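Fructose-2,6-bisphosphatase TIGAR B (Danio rerio, PDB 3E9D) probably hydrolyses fructose-2,6-bisphosphate to fructose 6-phosphate and phosphate, and also fructose-1,6-bisphosphate, thereby lowering glycolytic flux. Local coordinates at residues H11-Y16 and C215-I220; L59-Q64 and V181-F186; Q38-G43 and A66-G71. All blocks are in the same frame, centred on the assembly; numbering follows the deposited sequence.

Contact 1 of 3, residues H11-Y16 and C215-I220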
loop_
_atom_site.group_PDB
_atom_site.type_symbol
_atom_site.label_atom_id
_atom_site.label_comp_id
_atom_site.label_asym_id
_atom_site.label_seq_id
_atom_site.Cartn_x
_atom_site.Cartn_y
_atom_site.Cartn_z
ATOM N N HIS A 11 5.449 -5.850 -2.230
ATOM C CA HIS A 11 6.537 -6.361 -3.080
ATOM C C HIS A 11 6.416 -7.888 -3.290
ATOM O O HIS A 11 5.799 -8.607 -2.478
ATOM C CB HIS A 11 7.907 -6.038 -2.435
ATOM C CG HIS A 11 8.174 -6.855 -1.213
ATOM N ND1 HIS A 11 8.688 -8.131 -1.279
ATOM C CD2 HIS A 11 7.920 -6.616 0.096
ATOM C CE1 HIS A 11 8.758 -8.643 -0.063
ATOM N NE2 HIS A 11 8.292 -7.748 0.791
ATOM N N GLY A 12 7.069 -8.386 -4.337
ATOM C CA GLY A 12 7.094 -9.828 -4.620
ATOM C C GLY A 12 7.965 -10.594 -3.639
ATOM O O GLY A 12 8.808 -10.007 -2.972
ATOM N N GLU A 13 7.774 -11.908 -3.577
ATOM C CA GLU A 13 8.527 -12.789 -2.674
ATOM C C GLU A 13 10.060 -12.675 -2.730
ATOM O O GLU A 13 10.643 -12.602 -3.821
ATOM C CB GLU A 13 8.129 -14.237 -2.944
ATOM C CG GLU A 13 8.499 -15.175 -1.832
ATOM C CD GLU A 13 8.049 -16.586 -2.119
ATOM O OE1 GLU A 13 6.857 -16.911 -1.914
ATOM O OE2 GLU A 13 8.895 -17.371 -2.552
ATOM N N THR A 14 10.688 -12.633 -1.547
ATOM C CA THR A 14 12.146 -12.764 -1.405
ATOM C C THR A 14 12.438 -14.127 -0.789
ATOM O O THR A 14 11.520 -14.817 -0.306
ATOM C CB THR A 14 12.736 -11.683 -0.473
ATOM O OG1 THR A 14 12.176 -11.849 0.836
ATOM C CG2 THR A 14 12.422 -10.275 -0.990
ATOM N N GLN A 15 13.713 -14.514 -0.769
ATOM C CA GLN A 15 14.082 -15.764 -0.096
ATOM C C GLN A 15 13.775 -15.683 1.401
ATOM O O GLN A 15 13.389 -16.689 2.000
ATOM C CB GLN A 15 15.545 -16.172 -0.349
ATOM C CG GLN A 15 15.861 -17.621 0.124
ATOM C CD GLN A 15 15.051 -18.690 -0.627
ATOM O OE1 GLN A 15 14.862 -18.601 -1.840
ATOM N NE2 GLN A 15 14.578 -19.703 0.095
ATOM N N TYR A 16 13.911 -14.488 1.991
ATOM C CA TYR A 16 13.550 -14.289 3.406
ATOM C C TYR A 16 12.072 -14.592 3.662
ATOM O O TYR A 16 11.748 -15.275 4.642
ATOM C CB TYR A 16 13.905 -12.870 3.896
ATOM C CG TYR A 16 15.314 -12.723 4.447
ATOM C CD1 TYR A 16 16.400 -13.343 3.830
ATOM C CD2 TYR A 16 15.563 -11.938 5.571
ATOM C CE1 TYR A 16 17.700 -13.199 4.333
ATOM C CE2 TYR A 16 16.860 -11.787 6.085
ATOM C CZ TYR A 16 17.917 -12.418 5.461
ATOM O OH TYR A 16 19.194 -12.261 5.957
ATOM N N CYS A 215 -1.308 -8.946 3.993
ATOM C CA CYS A 215 -1.254 -8.877 2.528
ATOM C C CYS A 215 -0.268 -9.892 1.957
ATOM O O CYS A 215 0.880 -9.965 2.424
ATOM C CB CYS A 215 -0.859 -7.482 2.049
ATOM S SG CYS A 215 -1.065 -7.300 0.227
ATOM N N PRO A 216 -0.696 -10.677 0.950
ATOM C CA PRO A 216 0.277 -11.614 0.349
ATOM C C PRO A 216 1.274 -10.861 -0.506
ATOM O O PRO A 216 1.058 -9.687 -0.802
ATOM C CB PRO A 216 -0.584 -12.531 -0.528
ATOM C CG PRO A 216 -1.842 -11.737 -0.805
ATOM C CD PRO A 216 -2.051 -10.823 0.386
ATOM N N ASN A 217 2.361 -11.526 -0.893
ATOM C CA ASN A 217 3.308 -10.945 -1.844
ATOM C C ASN A 217 2.585 -10.568 -3.149
ATOM O O ASN A 217 1.904 -11.406 -3.755
ATOM C CB ASN A 217 4.432 -11.938 -2.145
ATOM C CG ASN A 217 5.423 -12.065 -1.015
ATOM O OD1 ASN A 217 5.551 -13.130 -0.430
ATOM N ND2 ASN A 217 6.157 -10.994 -0.724
ATOM N N THR A 218 2.746 -9.314 -3.572
ATOM C CA THR A 218 2.017 -8.722 -4.715
ATOM C C THR A 218 0.483 -8.662 -4.566
ATOM O O THR A 218 -0.225 -8.452 -5.552
ATOM C CB THR A 218 2.432 -9.303 -6.120
ATOM O OG1 THR A 218 1.898 -10.626 -6.301
ATOM C CG2 THR A 218 3.944 -9.327 -6.263
ATOM N N GLY A 219 -0.015 -8.814 -3.339
ATOM C CA GLY A 219 -1.446 -8.629 -3.070
ATOM C C GLY A 219 -1.779 -7.172 -3.337
ATOM O O GLY A 219 -0.952 -6.275 -3.067
ATOM N N ILE A 220 -2.972 -6.938 -3.891
ATOM C CA ILE A 220 -3.336 -5.630 -4.421
ATOM C C ILE A 220 -4.581 -5.089 -3.713
ATOM O O ILE A 220 -5.600 -5.798 -3.626
ATOM C CB ILE A 220 -3.618 -5.693 -5.966
ATOM C CG1 ILE A 220 -2.440 -6.344 -6.717
ATOM C CG2 ILE A 220 -3.897 -4.297 -6.499
ATOM C CD1 ILE A 220 -2.711 -6.608 -8.201
HETATM O O HOH W 1 4.638 -15.331 -1.804
#

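Contact 2 of 3, residues L59-Q64 and V181-F186. With PO4 (phosphate ion), chain C.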
loop_
_atom_site.group_PDB
_atom_site.type_symbol
_atom_site.label_atom_id
_atom_site.label_comp_id
_atom_site.label_asym_id
_atom_site.label_seq_id
_atom_site.Cartn_x
_atom_site.Cartn_y
_atom_site.Cartn_z
ATOM N N LEU A 59 13.429 0.417 -0.558
ATOM C CA LEU A 59 13.986 -0.943 -0.414
ATOM C C LEU A 59 13.950 -1.715 -1.740
ATOM O O LEU A 59 12.978 -1.630 -2.472
ATOM C CB LEU A 59 13.266 -1.721 0.709
ATOM C CG LEU A 59 13.397 -1.074 2.109
ATOM C CD1 LEU A 59 12.451 -1.727 3.138
ATOM C CD2 LEU A 59 14.842 -1.124 2.574
ATOM N N GLN A 60 15.042 -2.423 -2.038
ATOM C CA GLN A 60 15.246 -3.058 -3.343
ATOM C C GLN A 60 14.070 -3.954 -3.761
ATOM O O GLN A 60 13.615 -3.876 -4.907
ATOM C CB GLN A 60 16.559 -3.857 -3.360
ATOM C CG GLN A 60 16.769 -4.625 -4.657
ATOM C CD GLN A 60 18.080 -5.392 -4.731
ATOM O OE1 GLN A 60 18.642 -5.824 -3.714
ATOM N NE2 GLN A 60 18.566 -5.579 -5.951
ATOM N N ARG A 61 13.575 -4.786 -2.839
ATOM C CA ARG A 61 12.486 -5.724 -3.167
ATOM C C ARG A 61 11.246 -4.997 -3.707
ATOM O O ARG A 61 10.559 -5.510 -4.590
ATOM C CB ARG A 61 12.130 -6.642 -1.976
ATOM C CG ARG A 61 11.706 -5.929 -0.670
ATOM C CD ARG A 61 11.903 -6.880 0.522
ATOM N NE ARG A 61 11.430 -6.347 1.804
ATOM C CZ ARG A 61 12.192 -5.668 2.666
ATOM N NH1 ARG A 61 13.463 -5.422 2.377
ATOM N NH2 ARG A 61 11.687 -5.249 3.824
ATOM N N ALA A 62 10.982 -3.805 -3.167
ATOM C CA ALA A 62 9.842 -2.972 -3.570
ATOM C C ALA A 62 10.122 -2.232 -4.886
ATOM O O ALA A 62 9.279 -2.216 -5.819
ATOM C CB ALA A 62 9.491 -1.965 -2.433
ATOM N N ILE A 63 11.310 -1.621 -4.972
ATOM C CA ILE A 63 11.743 -0.987 -6.222
ATOM C C ILE A 63 11.669 -1.941 -7.432
ATOM O O ILE A 63 11.152 -1.567 -8.485
ATOM C CB ILE A 63 13.168 -0.393 -6.108
ATOM C CG1 ILE A 63 13.159 0.734 -5.052
ATOM C CG2 ILE A 63 13.658 0.121 -7.501
ATOM C CD1 ILE A 63 14.513 1.109 -4.530
ATOM N N GLN A 64 12.192 -3.154 -7.277
ATOM C CA GLN A 64 12.135 -4.158 -8.359
ATOM C C GLN A 64 10.707 -4.513 -8.779
ATOM O O GLN A 64 10.425 -4.682 -9.960
ATOM C CB GLN A 64 12.840 -5.429 -7.929
ATOM C CG GLN A 64 14.328 -5.308 -7.807
ATOM C CD GLN A 64 14.922 -6.616 -7.356
ATOM O OE1 GLN A 64 14.781 -7.012 -6.199
ATOM N NE2 GLN A 64 15.572 -7.319 -8.283
ATOM N N VAL A 181 3.902 1.045 -3.929
ATOM C CA VAL A 181 4.490 -0.295 -3.755
ATOM C C VAL A 181 5.265 -0.307 -2.439
ATOM O O VAL A 181 6.163 0.506 -2.240
ATOM C CB VAL A 181 5.348 -0.742 -4.979
ATOM C CG1 VAL A 181 5.883 -2.179 -4.785
ATOM C CG2 VAL A 181 4.492 -0.696 -6.259
ATOM N N SER A 182 4.901 -1.227 -1.552
ATOM C CA SER A 182 5.385 -1.214 -0.182
ATOM C C SER A 182 5.474 -2.632 0.426
ATOM O O SER A 182 5.745 -3.619 -0.278
ATOM C CB SER A 182 4.498 -0.269 0.677
ATOM O OG SER A 182 5.039 -0.043 1.981
ATOM N N HIS A 183 5.249 -2.715 1.733
ATOM C CA HIS A 183 5.605 -3.881 2.512
ATOM C C HIS A 183 4.436 -4.325 3.402
ATOM O O HIS A 183 3.576 -3.511 3.740
ATOM C CB HIS A 183 6.828 -3.547 3.359
ATOM C CG HIS A 183 7.985 -3.065 2.550
ATOM N ND1 HIS A 183 8.939 -3.919 2.048
ATOM C CD2 HIS A 183 8.318 -1.826 2.117
ATOM C CE1 HIS A 183 9.819 -3.226 1.348
ATOM N NE2 HIS A 183 9.465 -1.952 1.378
ATOM N N GLY A 184 4.438 -5.601 3.784
ATOM C CA GLY A 184 3.288 -6.230 4.405
ATOM C C GLY A 184 2.847 -5.603 5.712
ATOM O O GLY A 184 1.680 -5.259 5.868
ATOM N N ALA A 185 3.772 -5.456 6.655
ATOM C CA ALA A 185 3.416 -4.897 7.953
ATOM C C ALA A 185 2.991 -3.440 7.806
ATOM O O ALA A 185 1.959 -3.037 8.343
ATOM C CB ALA A 185 4.543 -5.058 8.965
ATOM N N PHE A 186 3.767 -2.665 7.043
ATOM C CA PHE A 186 3.393 -1.267 6.765
ATOM C C PHE A 186 1.994 -1.117 6.138
ATOM O O PHE A 186 1.190 -0.272 6.574
ATOM C CB PHE A 186 4.422 -0.616 5.843
ATOM C CG PHE A 186 4.147 0.831 5.573
ATOM C CD1 PHE A 186 4.644 1.813 6.429
ATOM C CD2 PHE A 186 3.397 1.220 4.452
ATOM C CE1 PHE A 186 4.401 3.177 6.174
ATOM C CE2 PHE A 186 3.142 2.568 4.203
ATOM C CZ PHE A 186 3.651 3.550 5.063
HETATM P P PO4 C . 8.016 -7.406 3.833
HETATM O O1 PO4 C . 9.076 -6.402 3.458
HETATM O O2 PO4 C . 6.683 -7.114 3.185
HETATM O O3 PO4 C . 8.426 -8.793 3.395
HETATM O O4 PO4 C . 7.857 -7.446 5.338
#

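Contact 3 of 3, residues Q38-G43 and A66-G71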
loop_
_atom_site.group_PDB
_atom_site.type_symbol
_atom_site.label_atom_id
_atom_site.label_comp_id
_atom_site.label_asym_id
_atom_site.label_seq_id
_atom_site.Cartn_x
_atom_site.Cartn_y
_atom_site.Cartn_z
ATOM N N GLN A 38 5.845 -13.287 -9.604
ATOM C CA GLN A 38 4.639 -12.696 -9.023
ATOM C C GLN A 38 4.492 -11.244 -9.477
ATOM O O GLN A 38 3.385 -10.806 -9.781
ATOM C CB GLN A 38 4.647 -12.772 -7.500
ATOM C CG GLN A 38 4.684 -14.186 -6.928
ATOM C CD GLN A 38 4.895 -14.146 -5.421
ATOM O OE1 GLN A 38 5.543 -13.236 -4.899
ATOM N NE2 GLN A 38 4.342 -15.115 -4.722
ATOM N N ALA A 39 5.618 -10.524 -9.546
ATOM C CA ALA A 39 5.636 -9.110 -9.963
ATOM C C ALA A 39 5.189 -8.962 -11.405
ATOM O O ALA A 39 4.441 -8.044 -11.735
ATOM C CB ALA A 39 7.031 -8.489 -9.769
ATOM N N ALA A 40 5.654 -9.866 -12.269
ATOM C CA ALA A 40 5.258 -9.861 -13.681
ATOM C C ALA A 40 3.756 -10.132 -13.857
ATOM O O ALA A 40 3.083 -9.487 -14.687
ATOM C CB ALA A 40 6.101 -10.869 -14.475
ATOM N N ALA A 41 3.232 -11.055 -13.051
ATOM C CA ALA A 41 1.809 -11.379 -13.059
ATOM C C ALA A 41 0.975 -10.192 -12.584
ATOM O O ALA A 41 -0.086 -9.917 -13.151
ATOM C CB ALA A 41 1.512 -12.651 -12.190
ATOM N N ALA A 42 1.456 -9.481 -11.560
ATOM C CA ALA A 42 0.772 -8.263 -11.113
ATOM C C ALA A 42 0.880 -7.189 -12.196
ATOM O O ALA A 42 -0.071 -6.451 -12.418
ATOM C CB ALA A 42 1.338 -7.739 -9.760
ATOM N N GLY A 43 2.022 -7.112 -12.869
ATOM C CA GLY A 43 2.205 -6.118 -13.941
ATOM C C GLY A 43 1.268 -6.350 -15.120
ATOM O O GLY A 43 0.657 -5.403 -15.646
ATOM N N ALA A 66 8.015 -2.575 -8.363
ATOM C CA ALA A 66 7.484 -1.404 -9.060
ATOM C C ALA A 66 8.015 -1.325 -10.495
ATOM O O ALA A 66 7.259 -1.002 -11.428
ATOM C CB ALA A 66 7.803 -0.134 -8.295
ATOM N N GLU A 67 9.305 -1.624 -10.677
ATOM C CA GLU A 67 9.915 -1.539 -12.002
ATOM C C GLU A 67 9.270 -2.560 -12.957
ATOM O O GLU A 67 9.032 -2.276 -14.127
ATOM C CB GLU A 67 11.421 -1.776 -11.945
ATOM C CG GLU A 67 12.206 -0.631 -11.331
ATOM C CD GLU A 67 13.675 -0.983 -11.122
ATOM O OE1 GLU A 67 13.986 -2.177 -10.879
ATOM O OE2 GLU A 67 14.516 -0.059 -11.179
ATOM N N ILE A 68 9.012 -3.752 -12.440
ATOM C CA ILE A 68 8.419 -4.819 -13.248
ATOM C C ILE A 68 6.964 -4.504 -13.570
ATOM O O ILE A 68 6.497 -4.755 -14.678
ATOM C CB ILE A 68 8.585 -6.189 -12.570
ATOM C CG1 ILE A 68 10.059 -6.615 -12.665
ATOM C CG2 ILE A 68 7.710 -7.265 -13.249
ATOM C CD1 ILE A 68 10.481 -7.599 -11.575
ATOM N N ILE A 69 6.248 -3.934 -12.613
ATOM C CA ILE A 69 4.870 -3.560 -12.860
ATOM C C ILE A 69 4.792 -2.483 -13.956
ATOM O O ILE A 69 3.980 -2.582 -14.880
ATOM C CB ILE A 69 4.165 -3.128 -11.549
ATOM C CG1 ILE A 69 3.892 -4.385 -10.679
ATOM C CG2 ILE A 69 2.886 -2.374 -11.852
ATOM C CD1 ILE A 69 3.510 -4.072 -9.229
ATOM N N LEU A 70 5.657 -1.483 -13.867
ATOM C CA LEU A 70 5.644 -0.398 -14.853
ATOM C C LEU A 70 6.161 -0.876 -16.217
ATOM O O LEU A 70 5.628 -0.492 -17.224
ATOM C CB LEU A 70 6.434 0.807 -14.363
ATOM C CG LEU A 70 5.739 1.630 -13.269
ATOM C CD1 LEU A 70 6.749 2.621 -12.710
ATOM C CD2 LEU A 70 4.504 2.358 -13.808
ATOM N N GLY A 71 7.169 -1.745 -16.229
ATOM C CA GLY A 71 7.649 -2.318 -17.496
ATOM C C GLY A 71 6.576 -3.070 -18.260
ATOM O O GLY A 71 6.566 -3.073 -19.490
HETATM O O HOH W 2 1.186 -2.784 -15.184
#

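Contact 1 of 3, residues H11-Y16 and C215-I220
Asn-217 lays its amide alongside the ring of His-11, the planes 62° apart, next to the RHG motif (Arg-10, His-11, Gly-12), the histidine phosphatase signature in which His-11 becomes the phosphohistidine. The hold on the motif's backbone comes from Asn-217 ND2, which donates a nearly straight bond of 3.0 Å to His-11 O, lying in the amide plane, and also bonds to Asn-17 OD1. Thr-218 N adds a weak bond of 3.3 Å to His-11 O, giving this buried carbonyl two donors. Beside it, Thr-218 CG2 packs on Gly-12 CA at 3.6 Å. With CG beside its backbone N (chi1 -75°), Asn-217 passes along the Gly-12 to Glu-13 peptide, and its OD1 comes 3.8 Å from Glu-13 CB. Glu-13 crosses this amide at about a right angle; a water bridges Glu-13 OE1 and Asn-217 OD1, while OE2 forms a salt bridge with Arg-18. Further out, a type II turn from Pro-216 to Gly-219 carries Asn-217 and Thr-218 at its corners, and His-249 bonds to Thr-218 OG1. Within the motif, His-11 ND1 donates to Gly-12 O at 2.5 Å, very short and so doubtful in detail, from above the carbonyl plane.

Contact 2 of 3, residues L59-Q64 and V181-F186
Ala-62, on the first turn of helix 60-71, faces the C-terminal end of strand 177-182, with Ala-62 CA 5.9 Å from Ser-182 CA, just where the strand gives way to helix 184-197. The two segments meet by packing round the ring of His-183 and through a phosphate ion. Leu-59 CD1 meets that ring at His-183 NE2, 3.5 Å away, and Ala-62 CB approaches the same nitrogen obliquely. NE2 is itself hydrogen-bonded to Ser-57. Val-181 CG1 rests against Ala-62 O at 3.6 Å. At the ring's edge, near its plane, lies Arg-61 NE; the arginine chain, extended from CG to NE, crosses the imidazole at about a right angle. The guanidinium plane stands 67° from the ring, and His-183 CE1 lies over one guanidinium face, towards its rim. Both groups converge on the phosphate, which probably comes from the crystallisation liquor and probably marks the place of a substrate phosphate: O1 lies at the guanidinium edge, 2.9 Å from Arg-61 NE and equally far from NH2, and takes a third bond from His-183 ND1. The phosphate's O2 accepts a nearly straight bond of 2.8 Å from Gly-184 N, at the start of helix 184-197, whose dipole may further favour an anion there. Arg-61 NH2 is held in addition by Gly-24 O, while Arg-10 and Asn-17 also bond to the phosphate. Such a cradle of arginines and a histidine at the C-terminal ends of parallel strands 2-10 and 177-182 is the phosphate pocket of the histidine phosphatase fold, with His-183 the probable transition-state stabiliser.

Contact 3 of 3, residues Q38-G43 and A66-G71
Ile-68 and Ile-69 share the packing between helices 33-45 and 60-71, and Ile-68 can be followed branch by branch. Its CB lies 3.9 Å from Ala-39 CB. With CG1 beside the backbone N (chi1 -72°), CG2 is anti to it and presses onto the neighbouring helix backbone itself, 3.5 Å from Ala-40 N and close to Ala-39 C. CG1 extends past Ala-39, and Ile-68 CD1 ends 4.0 Å from Ala-39 CB. The next residue, Ile-69, leans its CG1 on Ala-39 O at 3.8 Å, and its CD1 reaches Ala-42 CB at 4.3 Å. Small residues let the helices come close: Gly-43 brings its CA within 3.8 Å of Ile-69 CA, and the axes of the two segments approach to 7.8 Å at a crossing angle of -38°. No direct hydrogen bond spans the interface; instead a water donates to both Gly-43 O and Ile-69 O, joining the two backbones. Helix 60-71 lies against helix 33-45 and also against the sheet, where Ile-69 touches Leu-179 of strand 177-182, and Ala-66 and Leu-70 pack on strands 53-56 and 81-83.

From the N terminus, strand 2-10 delivers residues 11-16, which meet 215-220 after some 200 residues; contact 1 therefore closes the longest loop, and the other two contacts nest inside it. Contact 3 closes a short loop, joining helix 33-45 to helix 60-71 around strand 53-56. Contact 2 starts on that second helix, before contact 3 has closed, and ends at 181-186, so contacts 2 and 3 cross; Val-181 CG2 touches Ala-66 CB where they meet. Contacts 1 and 2 join through His-11 N and Ser-182 O, and Gln-38 links contact 3 to contact 1. Together they tie helices 33-45 and 60-71, the start of helix 184-197 and the strand ends around the active site into one unit.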